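Local atomic coordinates of homoserine dehydrogenase (Thermoplasma acidophilum, PDB entry 3ING), a protein that binds NADPH and probably catalyses the NADP-dependent interconversion of L-homoserine and aspartate semialdehyde in threonine and methionine biosynthesis. Residues Asp88-Ser93 with Thr115-Gly120; Gly13-Asn18 with Tyr307-Ala312; Ala92-Val97 with Glu202-Asp207. All blocks are in the same frame, centred on the assembly; numbering follows the deposited sequence.

Contact 1: residues Asp88-Ser93 with Thr115-Gly120; sequences DCTPAS and TANKSG. With NDP (NADPH dihydro-nicotinamide-adenine-dinucleotide phosphate), chain C.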
loop_
_atom_site.group_PDB
_atom_site.type_symbol
_atom_site.label_atom_id
_atom_site.label_comp_id
_atom_site.label_asym_id
_atom_site.label_seq_id
_atom_site.Cartn_x
_atom_site.Cartn_y
_atom_site.Cartn_z
ATOM N N ASP A 88 9.714 -18.907 6.568
ATOM C CA ASP A 88 10.551 -18.850 7.768
ATOM C C ASP A 88 9.929 -17.992 8.846
ATOM O O ASP A 88 9.922 -16.775 8.737
ATOM C CB ASP A 88 11.922 -18.283 7.419
ATOM C CG ASP A 88 12.878 -18.268 8.595
ATOM O OD1 ASP A 88 12.521 -18.829 9.633
ATOM O OD2 ASP A 88 14.012 -17.707 8.465
ATOM N N CYS A 89 9.356 -18.647 9.852
ATOM C CA CYS A 89 8.873 -17.980 11.028
ATOM C C CYS A 89 9.685 -18.414 12.270
ATOM O O CYS A 89 9.148 -18.514 13.396
ATOM C CB CYS A 89 7.388 -18.293 11.222
ATOM S SG CYS A 89 6.334 -17.510 9.959
ATOM N N THR A 90 10.945 -18.719 12.062
ATOM C CA THR A 90 11.845 -19.123 13.163
ATOM C C THR A 90 12.443 -17.852 13.791
ATOM O O THR A 90 12.411 -16.806 13.188
ATOM C CB THR A 90 13.001 -20.011 12.673
ATOM O OG1 THR A 90 13.827 -19.238 11.793
ATOM C CG2 THR A 90 12.474 -21.258 11.941
ATOM N N PRO A 91 12.960 -17.946 15.034
ATOM C CA PRO A 91 13.563 -16.786 15.673
ATOM C C PRO A 91 14.892 -16.406 15.060
ATOM O O PRO A 91 15.561 -17.238 14.423
ATOM C CB PRO A 91 13.789 -17.277 17.124
ATOM C CG PRO A 91 13.105 -18.564 17.259
ATOM C CD PRO A 91 13.004 -19.120 15.909
ATOM N N ALA A 92 15.300 -15.161 15.289
ATOM C CA ALA A 92 16.578 -14.669 14.838
ATOM C C ALA A 92 17.742 -15.407 15.450
ATOM O O ALA A 92 17.817 -15.581 16.653
ATOM C CB ALA A 92 16.703 -13.167 15.154
ATOM N N SER A 93 18.657 -15.859 14.601
ATOM C CA SER A 93 19.983 -16.328 15.048
ATOM C C SER A 93 20.885 -15.113 15.247
ATOM O O SER A 93 20.573 -14.004 14.771
ATOM C CB SER A 93 20.614 -17.227 14.015
ATOM O OG SER A 93 21.023 -16.475 12.896
ATOM N N THR A 115 9.827 -14.745 4.348
ATOM C CA THR A 115 10.334 -14.731 5.693
ATOM C C THR A 115 9.774 -13.594 6.539
ATOM O O THR A 115 9.563 -12.481 6.074
ATOM C CB THR A 115 11.892 -14.687 5.705
ATOM O OG1 THR A 115 12.395 -14.861 7.062
ATOM C CG2 THR A 115 12.431 -13.361 5.101
ATOM N N ALA A 116 9.546 -13.923 7.800
ATOM C CA ALA A 116 9.300 -12.972 8.911
ATOM C C ALA A 116 10.563 -12.756 9.745
ATOM O O ALA A 116 10.647 -11.812 10.532
ATOM C CB ALA A 116 8.165 -13.537 9.863
ATOM N N ASN A 117 11.519 -13.654 9.590
ATOM C CA ASN A 117 12.765 -13.619 10.345
ATOM C C ASN A 117 13.700 -12.578 9.708
ATOM O O ASN A 117 13.911 -12.595 8.509
ATOM C CB ASN A 117 13.341 -15.047 10.386
ATOM C CG ASN A 117 14.757 -15.128 10.988
ATOM O OD1 ASN A 117 15.540 -14.240 10.799
ATOM N ND2 ASN A 117 15.066 -16.222 11.661
ATOM N N LYS A 118 14.225 -11.660 10.532
ATOM C CA LYS A 118 15.031 -10.527 10.084
ATOM C C LYS A 118 16.521 -10.782 10.055
ATOM O O LYS A 118 17.267 -9.993 9.461
ATOM C CB LYS A 118 14.782 -9.349 11.029
ATOM C CG LYS A 118 13.298 -9.060 11.113
ATOM C CD LYS A 118 12.893 -8.310 12.359
ATOM C CE LYS A 118 11.412 -8.612 12.680
ATOM N NZ LYS A 118 10.979 -7.999 13.967
ATOM N N SER A 119 16.975 -11.849 10.708
ATOM C CA SER A 119 18.432 -12.013 10.932
ATOM C C SER A 119 19.226 -12.416 9.690
ATOM O O SER A 119 20.352 -11.968 9.477
ATOM C CB SER A 119 18.660 -13.048 12.017
ATOM O OG SER A 119 20.035 -13.144 12.341
ATOM N N GLY A 120 18.660 -13.297 8.880
ATOM C CA GLY A 120 19.325 -13.691 7.634
ATOM C C GLY A 120 19.561 -12.491 6.753
ATOM O O GLY A 120 20.662 -12.222 6.378
HETATM P PA NDP C . 8.338 -17.706 18.684
HETATM O O1A NDP C . 7.014 -17.533 19.310
HETATM O O2A NDP C . 9.488 -17.880 19.603
HETATM O O5B NDP C . 8.327 -18.978 17.696
HETATM C C5B NDP C . 9.456 -19.500 17.025
HETATM C C4B NDP C . 9.117 -20.839 16.389
HETATM O O4B NDP C . 10.246 -21.429 15.798
HETATM C C3B NDP C . 8.663 -21.871 17.430
HETATM O O3B NDP C . 7.824 -22.852 16.839
HETATM C C2B NDP C . 9.948 -22.493 17.858
HETATM O O2B NDP C . 9.817 -23.775 18.407
HETATM C C1B NDP C . 10.626 -22.600 16.519
HETATM N N9A NDP C . 12.081 -22.669 16.564
HETATM C C8A NDP C . 12.978 -22.134 17.447
HETATM N N7A NDP C . 14.236 -22.439 16.997
HETATM C C5A NDP C . 14.120 -23.142 15.861
HETATM C C6A NDP C . 15.090 -23.690 15.047
HETATM N N6A NDP C . 16.359 -23.305 15.157
HETATM N N1A NDP C . 14.638 -24.340 13.955
HETATM C C2A NDP C . 13.299 -24.517 13.669
HETATM N N3A NDP C . 12.314 -23.970 14.469
HETATM C C4A NDP C . 12.777 -23.288 15.557
HETATM O O3 NDP C . 8.636 -16.476 17.694
HETATM P PN NDP C . 7.543 -15.531 16.988
HETATM O O1N NDP C . 7.079 -14.504 17.970
HETATM O O2N NDP C . 6.554 -16.433 16.322
HETATM O O5D NDP C . 8.416 -14.746 15.868
HETATM C C5D NDP C . 8.861 -15.552 14.776
HETATM C C4D NDP C . 9.685 -14.689 13.826
HETATM O O4D NDP C . 8.851 -13.652 13.359
HETATM C C3D NDP C . 10.860 -14.009 14.475
HETATM O O3D NDP C . 12.052 -14.072 13.685
HETATM C C2D NDP C . 10.391 -12.583 14.694
HETATM O O2D NDP C . 11.444 -11.657 14.714
HETATM C C1D NDP C . 9.479 -12.387 13.506
HETATM N N1N NDP C . 8.511 -11.319 13.680
HETATM C C2N NDP C . 7.648 -11.356 14.744
HETATM C C3N NDP C . 6.828 -10.286 15.069
HETATM C C7N NDP C . 5.820 -10.455 16.142
HETATM O O7N NDP C . 4.626 -9.796 15.959
HETATM N N7N NDP C . 5.996 -11.290 17.157
HETATM C C4N NDP C . 6.584 -9.159 14.071
HETATM C C5N NDP C . 7.553 -9.235 12.924
HETATM C C6N NDP C . 8.442 -10.296 12.766
HETATM P P2B NDP C . 8.841 -24.116 19.633
HETATM O O1X NDP C . 9.281 -25.523 19.931
HETATM O O2X NDP C . 7.342 -23.871 19.292
HETATM O O3X NDP C . 9.261 -23.158 20.703
#
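D88 and T115 pair as a parallel beta bridge at the ends of two neighbouring strands, 85-88 and 112-115, in the central sheet of the Rossmann-type NADP-binding domain; beyond it the two chains run on as loops beside the cofactor. The last rung is the backbone bond from A116 N to D88 O, 3.0 Å long and nearly straight at 166°. On the same face of the sheet the side chains of D88 and T115 lie side by side, D88 CB against T115 OG1, and Y103 of helix 97-108 hydrogen-bonds to both.

The carboxylate of D88 turns back on its own loop. Its OD1 takes two donors from T90: OG1 on the syn lone pair at 2.6 Å, and the backbone N from the anti side, which closes an Asx turn. That fixes T90 OG1 where N117 ND2 can reach it, the donor 3.3 Å away and the acceptor close to the amide plane. The same ND2 makes a weak bond to T90 O, and E99 gives it a further partner. With CG swung away from the backbone N (chi1 172°), the N117 amide spans the gap, ND2 facing the T90 loop and OD1 accepting from S119 N at 2.8 Å, a capping bond at the start of helix 119-135. Farther out, S119 OG donates to S93 O over 2.6 Å, coming from above the carbonyl plane, while S119 CB rests on A92 CB at 3.7 Å.

NADPH meets the same carbonyl: its ribose hydroxyl O3D donates to T90 O at 2.8 Å, roughly at right angles to N117 ND2. A116 CB packs near O4D. D88 is thus second-shell, likely to steady T90, and these buried polar groups are satisfied by one another and by Y103, R98 and E99.

Contact 2: residues Gly13-Asn18 with Tyr307-Ala312; sequences GNVGLN and YETAGA. With NDP (NADPH dihydro-nicotinamide-adenine-dinucleotide phosphate), chain C.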
loop_
_atom_site.group_PDB
_atom_site.type_symbol
_atom_site.label_atom_id
_atom_site.label_comp_id
_atom_site.label_asym_id
_atom_site.label_seq_id
_atom_site.Cartn_x
_atom_site.Cartn_y
_atom_site.Cartn_z
ATOM N N GLY A 13 5.290 -20.654 16.218
ATOM C CA GLY A 13 5.108 -19.908 17.454
ATOM C C GLY A 13 4.021 -18.862 17.294
ATOM O O GLY A 13 3.039 -19.089 16.592
ATOM N N ASN A 14 4.191 -17.708 17.931
ATOM C CA ASN A 14 3.204 -16.627 17.869
ATOM C C ASN A 14 2.803 -16.321 16.441
ATOM O O ASN A 14 1.623 -16.198 16.112
ATOM C CB ASN A 14 3.763 -15.351 18.505
ATOM C CG ASN A 14 3.922 -15.470 19.995
ATOM O OD1 ASN A 14 3.558 -16.473 20.559
ATOM N ND2 ASN A 14 4.510 -14.475 20.629
ATOM N N VAL A 15 3.790 -16.201 15.578
ATOM C CA VAL A 15 3.504 -15.803 14.208
ATOM C C VAL A 15 3.129 -17.026 13.355
ATOM O O VAL A 15 2.120 -17.027 12.690
ATOM C CB VAL A 15 4.708 -15.046 13.558
ATOM C CG1 VAL A 15 4.460 -14.826 12.082
ATOM C CG2 VAL A 15 4.999 -13.694 14.267
ATOM N N GLY A 16 3.964 -18.059 13.373
ATOM C CA GLY A 16 3.715 -19.255 12.578
ATOM C C GLY A 16 2.408 -19.988 12.852
ATOM O O GLY A 16 1.742 -20.437 11.909
ATOM N N LEU A 17 1.971 -20.087 14.111
ATOM C CA LEU A 17 0.670 -20.748 14.340
ATOM C C LEU A 17 -0.453 -19.891 13.736
ATOM O O LEU A 17 -1.393 -20.428 13.185
ATOM C CB LEU A 17 0.444 -21.035 15.811
ATOM C CG LEU A 17 -0.614 -22.065 16.182
ATOM C CD1 LEU A 17 -0.395 -23.409 15.455
ATOM C CD2 LEU A 17 -0.643 -22.264 17.712
ATOM N N ASN A 18 -0.332 -18.566 13.807
ATOM C CA ASN A 18 -1.312 -17.673 13.175
ATOM C C ASN A 18 -1.266 -17.748 11.658
ATOM O O ASN A 18 -2.260 -17.498 10.976
ATOM C CB ASN A 18 -1.118 -16.217 13.646
ATOM C CG ASN A 18 -1.779 -15.945 14.987
ATOM O OD1 ASN A 18 -2.900 -16.371 15.201
ATOM N ND2 ASN A 18 -1.071 -15.260 15.892
ATOM N N TYR A 307 -0.753 -11.834 14.922
ATOM C CA TYR A 307 -1.798 -12.217 13.972
ATOM C C TYR A 307 -1.683 -11.391 12.667
ATOM O O TYR A 307 -1.811 -11.906 11.578
ATOM C CB TYR A 307 -3.170 -12.070 14.599
ATOM C CG TYR A 307 -4.289 -12.403 13.655
ATOM C CD1 TYR A 307 -4.604 -13.719 13.353
ATOM C CD2 TYR A 307 -5.018 -11.393 13.046
ATOM C CE1 TYR A 307 -5.608 -14.025 12.467
ATOM C CE2 TYR A 307 -6.043 -11.686 12.180
ATOM C CZ TYR A 307 -6.319 -13.004 11.886
ATOM O OH TYR A 307 -7.319 -13.270 10.993
ATOM N N GLU A 308 -1.507 -10.080 12.825
ATOM C CA GLU A 308 -1.336 -9.140 11.715
ATOM C C GLU A 308 -0.051 -9.379 10.981
ATOM O O GLU A 308 0.004 -9.292 9.761
ATOM C CB GLU A 308 -1.413 -7.705 12.234
ATOM C CG GLU A 308 -2.799 -7.365 12.809
ATOM C CD GLU A 308 -3.074 -7.849 14.230
ATOM O OE1 GLU A 308 -2.152 -8.199 14.992
ATOM O OE2 GLU A 308 -4.244 -7.784 14.616
ATOM N N THR A 309 0.989 -9.735 11.707
ATOM C CA THR A 309 2.244 -10.109 11.088
ATOM C C THR A 309 2.027 -11.358 10.238
ATOM O O THR A 309 2.497 -11.434 9.111
ATOM C CB THR A 309 3.299 -10.383 12.188
ATOM O OG1 THR A 309 3.524 -9.190 12.965
ATOM C CG2 THR A 309 4.667 -10.898 11.632
ATOM N N ALA A 310 1.307 -12.340 10.770
ATOM C CA ALA A 310 0.957 -13.563 10.003
ATOM C C ALA A 310 0.190 -13.224 8.695
ATOM O O ALA A 310 0.365 -13.840 7.647
ATOM C CB ALA A 310 0.137 -14.544 10.921
ATOM N N GLY A 311 -0.639 -12.199 8.750
ATOM C CA GLY A 311 -1.382 -11.785 7.579
ATOM C C GLY A 311 -0.453 -11.219 6.520
ATOM O O GLY A 311 -0.656 -11.449 5.351
ATOM N N ALA A 312 0.611 -10.559 6.955
ATOM C CA ALA A 312 1.658 -10.034 6.052
ATOM C C ALA A 312 2.414 -11.169 5.392
ATOM O O ALA A 312 2.647 -11.174 4.171
ATOM C CB ALA A 312 2.640 -9.095 6.855
HETATM P PA NDP C . 8.338 -17.706 18.684
HETATM O O1A NDP C . 7.014 -17.533 19.310
HETATM O O2A NDP C . 9.488 -17.880 19.603
HETATM O O5B NDP C . 8.327 -18.978 17.696
HETATM C C5B NDP C . 9.456 -19.500 17.025
HETATM C C4B NDP C . 9.117 -20.839 16.389
HETATM O O4B NDP C . 10.246 -21.429 15.798
HETATM C C3B NDP C . 8.663 -21.871 17.430
HETATM O O3B NDP C . 7.824 -22.852 16.839
HETATM C C2B NDP C . 9.948 -22.493 17.858
HETATM O O2B NDP C . 9.817 -23.775 18.407
HETATM C C1B NDP C . 10.626 -22.600 16.519
HETATM N N9A NDP C . 12.081 -22.669 16.564
HETATM C C8A NDP C . 12.978 -22.134 17.447
HETATM N N7A NDP C . 14.236 -22.439 16.997
HETATM C C5A NDP C . 14.120 -23.142 15.861
HETATM C C6A NDP C . 15.090 -23.690 15.047
HETATM N N6A NDP C . 16.359 -23.305 15.157
HETATM N N1A NDP C . 14.638 -24.340 13.955
HETATM C C2A NDP C . 13.299 -24.517 13.669
HETATM N N3A NDP C . 12.314 -23.970 14.469
HETATM C C4A NDP C . 12.777 -23.288 15.557
HETATM O O3 NDP C . 8.636 -16.476 17.694
HETATM P PN NDP C . 7.543 -15.531 16.988
HETATM O O1N NDP C . 7.079 -14.504 17.970
HETATM O O2N NDP C . 6.554 -16.433 16.322
HETATM O O5D NDP C . 8.416 -14.746 15.868
HETATM C C5D NDP C . 8.861 -15.552 14.776
HETATM C C4D NDP C . 9.685 -14.689 13.826
HETATM O O4D NDP C . 8.851 -13.652 13.359
HETATM C C3D NDP C . 10.860 -14.009 14.475
HETATM O O3D NDP C . 12.052 -14.072 13.685
HETATM C C2D NDP C . 10.391 -12.583 14.694
HETATM O O2D NDP C . 11.444 -11.657 14.714
HETATM C C1D NDP C . 9.479 -12.387 13.506
HETATM N N1N NDP C . 8.511 -11.319 13.680
HETATM C C2N NDP C . 7.648 -11.356 14.744
HETATM C C3N NDP C . 6.828 -10.286 15.069
HETATM C C7N NDP C . 5.820 -10.455 16.142
HETATM O O7N NDP C . 4.626 -9.796 15.959
HETATM N N7N NDP C . 5.996 -11.290 17.157
HETATM C C4N NDP C . 6.584 -9.159 14.071
HETATM C C5N NDP C . 7.553 -9.235 12.924
HETATM C C6N NDP C . 8.442 -10.296 12.766
HETATM P P2B NDP C . 8.841 -24.116 19.633
HETATM O O1X NDP C . 9.281 -25.523 19.931
HETATM O O2X NDP C . 7.342 -23.871 19.292
HETATM O O3X NDP C . 9.261 -23.158 20.703
#
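A310 CB presses on N18 CB at 3.4 Å, the closest touch between helices 14-29 and 306-321, whose local axes here approach to 8.0 Å and cross at -60°. The other packing contacts are looser: the V15 carbonyl oxygen lies 3.6 Å from A310 CB, and V15 CG2 is 3.9 Å from T309 CG2, the two side chains meeting at about a right angle. The small methyl of A310 lets the backbones come together, V15 and N18 both bearing on it.

Of the aromatic and polar groups, the N18 amide stands almost perpendicular to the Y307 ring, 88° between the planes. Its OD1 meets the ring edge at CD1, close to the ring plane; R21 hydrogen-bonds to this oxygen, while ND2 turns back to N14 O in a weak bond. The Y307 hydroxyl reaches D292 O of the second subunit.

Helix 14-29 is the first helix of the Rossmann-type fold, entered through the glycine-rich GxGxxG turn, and its N-terminal amides hold the cofactor diphosphate. N14 N donates to NADPH O1A. V15 N donates to NADPH O2N, at 2.9 Å and 171°. A CB at G13 would collide with O5B.

Over the nicotinamide, V15 CG2 approaches C2N at 3.6 Å, and T309 CG2 lies equally near C4N. T309 OG1 hydrogen-bonds to G305 O; the carboxamide O7N, 3.2 Å from OG1, competes for the proton.

Contact 3: residues Ala92-Val97 with Glu202-Asp207; sequences ASRDGV and ESNPQD. With NDP (NADPH dihydro-nicotinamide-adenine-dinucleotide phosphate), chain C.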
loop_
_atom_site.group_PDB
_atom_site.type_symbol
_atom_site.label_atom_id
_atom_site.label_comp_id
_atom_site.label_asym_id
_atom_site.label_seq_id
_atom_site.Cartn_x
_atom_site.Cartn_y
_atom_site.Cartn_z
ATOM N N ALA A 92 15.300 -15.161 15.289
ATOM C CA ALA A 92 16.578 -14.669 14.838
ATOM C C ALA A 92 17.742 -15.407 15.450
ATOM O O ALA A 92 17.817 -15.581 16.653
ATOM C CB ALA A 92 16.703 -13.167 15.154
ATOM N N SER A 93 18.657 -15.859 14.601
ATOM C CA SER A 93 19.983 -16.328 15.048
ATOM C C SER A 93 20.885 -15.113 15.247
ATOM O O SER A 93 20.573 -14.004 14.771
ATOM C CB SER A 93 20.614 -17.227 14.015
ATOM O OG SER A 93 21.023 -16.475 12.896
ATOM N N ARG A 94 22.038 -15.312 15.890
ATOM C CA ARG A 94 22.923 -14.179 16.189
ATOM C C ARG A 94 23.628 -13.605 14.946
ATOM O O ARG A 94 23.948 -12.426 14.912
ATOM C CB ARG A 94 23.999 -14.624 17.192
ATOM C CG ARG A 94 23.487 -15.206 18.513
ATOM C CD ARG A 94 22.606 -14.243 19.288
ATOM N NE ARG A 94 21.213 -14.211 18.818
ATOM C CZ ARG A 94 20.341 -13.236 19.083
ATOM N NH1 ARG A 94 20.699 -12.191 19.814
ATOM N NH2 ARG A 94 19.116 -13.299 18.582
ATOM N N ASP A 95 23.857 -14.459 13.939
ATOM C CA ASP A 95 24.706 -14.144 12.791
ATOM C C ASP A 95 24.062 -14.347 11.416
ATOM O O ASP A 95 24.659 -14.044 10.389
ATOM C CB ASP A 95 26.028 -14.959 12.927
ATOM C CG ASP A 95 25.824 -16.490 12.817
ATOM O OD1 ASP A 95 24.713 -16.978 12.541
ATOM O OD2 ASP A 95 26.801 -17.216 13.024
ATOM N N GLY A 96 22.827 -14.847 11.368
ATOM C CA GLY A 96 22.154 -15.020 10.086
ATOM C C GLY A 96 22.553 -16.215 9.253
ATOM O O GLY A 96 22.002 -16.420 8.195
ATOM N N VAL A 97 23.502 -17.016 9.731
ATOM C CA VAL A 97 24.065 -18.115 8.933
ATOM C C VAL A 97 23.061 -19.251 8.771
ATOM O O VAL A 97 22.928 -19.818 7.690
ATOM C CB VAL A 97 25.406 -18.591 9.565
ATOM C CG1 VAL A 97 25.931 -19.803 8.865
ATOM C CG2 VAL A 97 26.428 -17.407 9.549
ATOM N N GLU A 202 10.569 -10.265 21.087
ATOM C CA GLU A 202 11.421 -11.206 20.412
ATOM C C GLU A 202 11.680 -12.398 21.300
ATOM O O GLU A 202 11.665 -12.283 22.529
ATOM C CB GLU A 202 12.752 -10.536 20.087
ATOM C CG GLU A 202 12.662 -9.564 18.934
ATOM C CD GLU A 202 12.632 -10.283 17.621
ATOM O OE1 GLU A 202 13.722 -10.629 17.097
ATOM O OE2 GLU A 202 11.507 -10.516 17.121
ATOM N N SER A 203 11.949 -13.539 20.662
ATOM C CA SER A 203 12.289 -14.781 21.323
ATOM C C SER A 203 13.470 -14.567 22.274
ATOM O O SER A 203 13.606 -15.279 23.290
ATOM C CB SER A 203 12.604 -15.862 20.274
ATOM O OG SER A 203 11.484 -16.043 19.422
ATOM N N ASN A 204 14.353 -13.637 21.904
ATOM C CA ASN A 204 15.401 -13.143 22.814
ATOM C C ASN A 204 15.059 -11.688 23.040
ATOM O O ASN A 204 15.448 -10.812 22.243
ATOM C CB ASN A 204 16.815 -13.287 22.289
ATOM C CG ASN A 204 17.844 -12.691 23.237
ATOM O OD1 ASN A 204 17.502 -12.000 24.208
ATOM N ND2 ASN A 204 19.122 -12.958 22.964
ATOM N N PRO A 205 14.328 -11.411 24.120
ATOM C CA PRO A 205 13.873 -10.010 24.359
ATOM C C PRO A 205 14.983 -8.966 24.503
ATOM O O PRO A 205 14.717 -7.778 24.345
ATOM C CB PRO A 205 13.052 -10.132 25.632
ATOM C CG PRO A 205 12.678 -11.589 25.703
ATOM C CD PRO A 205 13.831 -12.318 25.160
ATOM N N GLN A 206 16.211 -9.399 24.817
ATOM C CA GLN A 206 17.342 -8.454 24.840
ATOM C C GLN A 206 17.586 -7.844 23.458
ATOM O O GLN A 206 18.036 -6.689 23.342
ATOM C CB GLN A 206 18.576 -9.149 25.374
ATOM C CG GLN A 206 18.391 -9.595 26.841
ATOM C CD GLN A 206 19.694 -9.950 27.539
ATOM O OE1 GLN A 206 20.516 -10.689 26.994
ATOM N NE2 GLN A 206 19.884 -9.423 28.771
ATOM N N ASP A 207 17.237 -8.580 22.403
ATOM C CA ASP A 207 17.304 -8.040 21.021
ATOM C C ASP A 207 16.422 -6.801 20.862
ATOM O O ASP A 207 16.730 -5.913 20.085
ATOM C CB ASP A 207 16.838 -9.060 19.979
ATOM C CG ASP A 207 17.784 -10.207 19.805
ATOM O OD1 ASP A 207 18.798 -10.253 20.543
ATOM O OD2 ASP A 207 17.460 -11.080 18.963
HETATM P PA NDP C . 8.338 -17.706 18.684
HETATM O O1A NDP C . 7.014 -17.533 19.310
HETATM O O2A NDP C . 9.488 -17.880 19.603
HETATM O O5B NDP C . 8.327 -18.978 17.696
HETATM C C5B NDP C . 9.456 -19.500 17.025
HETATM C C4B NDP C . 9.117 -20.839 16.389
HETATM O O4B NDP C . 10.246 -21.429 15.798
HETATM C C3B NDP C . 8.663 -21.871 17.430
HETATM O O3B NDP C . 7.824 -22.852 16.839
HETATM C C2B NDP C . 9.948 -22.493 17.858
HETATM O O2B NDP C . 9.817 -23.775 18.407
HETATM C C1B NDP C . 10.626 -22.600 16.519
HETATM N N9A NDP C . 12.081 -22.669 16.564
HETATM C C8A NDP C . 12.978 -22.134 17.447
HETATM N N7A NDP C . 14.236 -22.439 16.997
HETATM C C5A NDP C . 14.120 -23.142 15.861
HETATM C C6A NDP C . 15.090 -23.690 15.047
HETATM N N6A NDP C . 16.359 -23.305 15.157
HETATM N N1A NDP C . 14.638 -24.340 13.955
HETATM C C2A NDP C . 13.299 -24.517 13.669
HETATM N N3A NDP C . 12.314 -23.970 14.469
HETATM C C4A NDP C . 12.777 -23.288 15.557
HETATM O O3 NDP C . 8.636 -16.476 17.694
HETATM P PN NDP C . 7.543 -15.531 16.988
HETATM O O1N NDP C . 7.079 -14.504 17.970
HETATM O O2N NDP C . 6.554 -16.433 16.322
HETATM O O5D NDP C . 8.416 -14.746 15.868
HETATM C C5D NDP C . 8.861 -15.552 14.776
HETATM C C4D NDP C . 9.685 -14.689 13.826
HETATM O O4D NDP C . 8.851 -13.652 13.359
HETATM C C3D NDP C . 10.860 -14.009 14.475
HETATM O O3D NDP C . 12.052 -14.072 13.685
HETATM C C2D NDP C . 10.391 -12.583 14.694
HETATM O O2D NDP C . 11.444 -11.657 14.714
HETATM C C1D NDP C . 9.479 -12.387 13.506
HETATM N N1N NDP C . 8.511 -11.319 13.680
HETATM C C2N NDP C . 7.648 -11.356 14.744
HETATM C C3N NDP C . 6.828 -10.286 15.069
HETATM C C7N NDP C . 5.820 -10.455 16.142
HETATM O O7N NDP C . 4.626 -9.796 15.959
HETATM N N7N NDP C . 5.996 -11.290 17.157
HETATM C C4N NDP C . 6.584 -9.159 14.071
HETATM C C5N NDP C . 7.553 -9.235 12.924
HETATM C C6N NDP C . 8.442 -10.296 12.766
HETATM P P2B NDP C . 8.841 -24.116 19.633
HETATM O O1X NDP C . 9.281 -25.523 19.931
HETATM O O2X NDP C . 7.342 -23.871 19.292
HETATM O O3X NDP C . 9.261 -23.158 20.703
HETATM O O HOH W 1 13.602 -13.240 16.789
#
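R94 and D207 meet from opposite directions, guanidinium end-on to carboxylate, with their planes only 14° apart. NH1 donates to OD1 and NH2 to OD2, each bond 2.8 Å long, near 170° and aimed at a syn lone pair, so the salt bridge is a flat, two-pronged grip. The arginine chain gets there by bending at chi2 and chi3, folding back far enough for NH2 to bond A92 O as well; that oxygen lies at the guanidinium edge, although the donor stands well above the carbonyl plane. N204 covers one guanidinium face, its ND2 3.6 Å from NH1. R216 of helix 212-226 forms a second salt bridge with D207 OD2. An asparagine in place of D207 would probably leave R94 and R216 close together without the negative charge they share, and R94 freer to swing into solvent.

Deeper in, the contact turns toward NADPH. E202 OE2 accepts from the ribose hydroxyl O2D at 2.7 Å, while OE1 takes a water proton at 2.6 Å; the same water accepts from A92 N, linking the two segments. S203 OG donates to the diphosphate oxygen O2A, also at 2.7 Å. The D207 carboxylate thus balances R94 and R216, which probably keeps the two arginines together at the rim, while E202 grips the ribose inside.

How the contacts relate
NADPH is common to all three contacts. Contacts 1 and 3 share A92 and S93, and their centres are 8 Å apart; P91 CB of contact 1 touches S203 OG of contact 3 at 3.5 Å. Contact 2 lies about 13 Å from contact 1, centre to centre, and meets it where C89 SG packs on V15 CG1 at 3.9 Å. Contacts 2 and 3 do not touch, their nearest atoms about 7 Å apart, but both touch NADPH, which spans the gap. Contact 1 is internal to the nucleotide-binding part, whereas the other two join it to later segments of the chain. The side chain of K217, the predicted proton donor, lies about 7 Å from that of E202 and about 8 Å from that of T309.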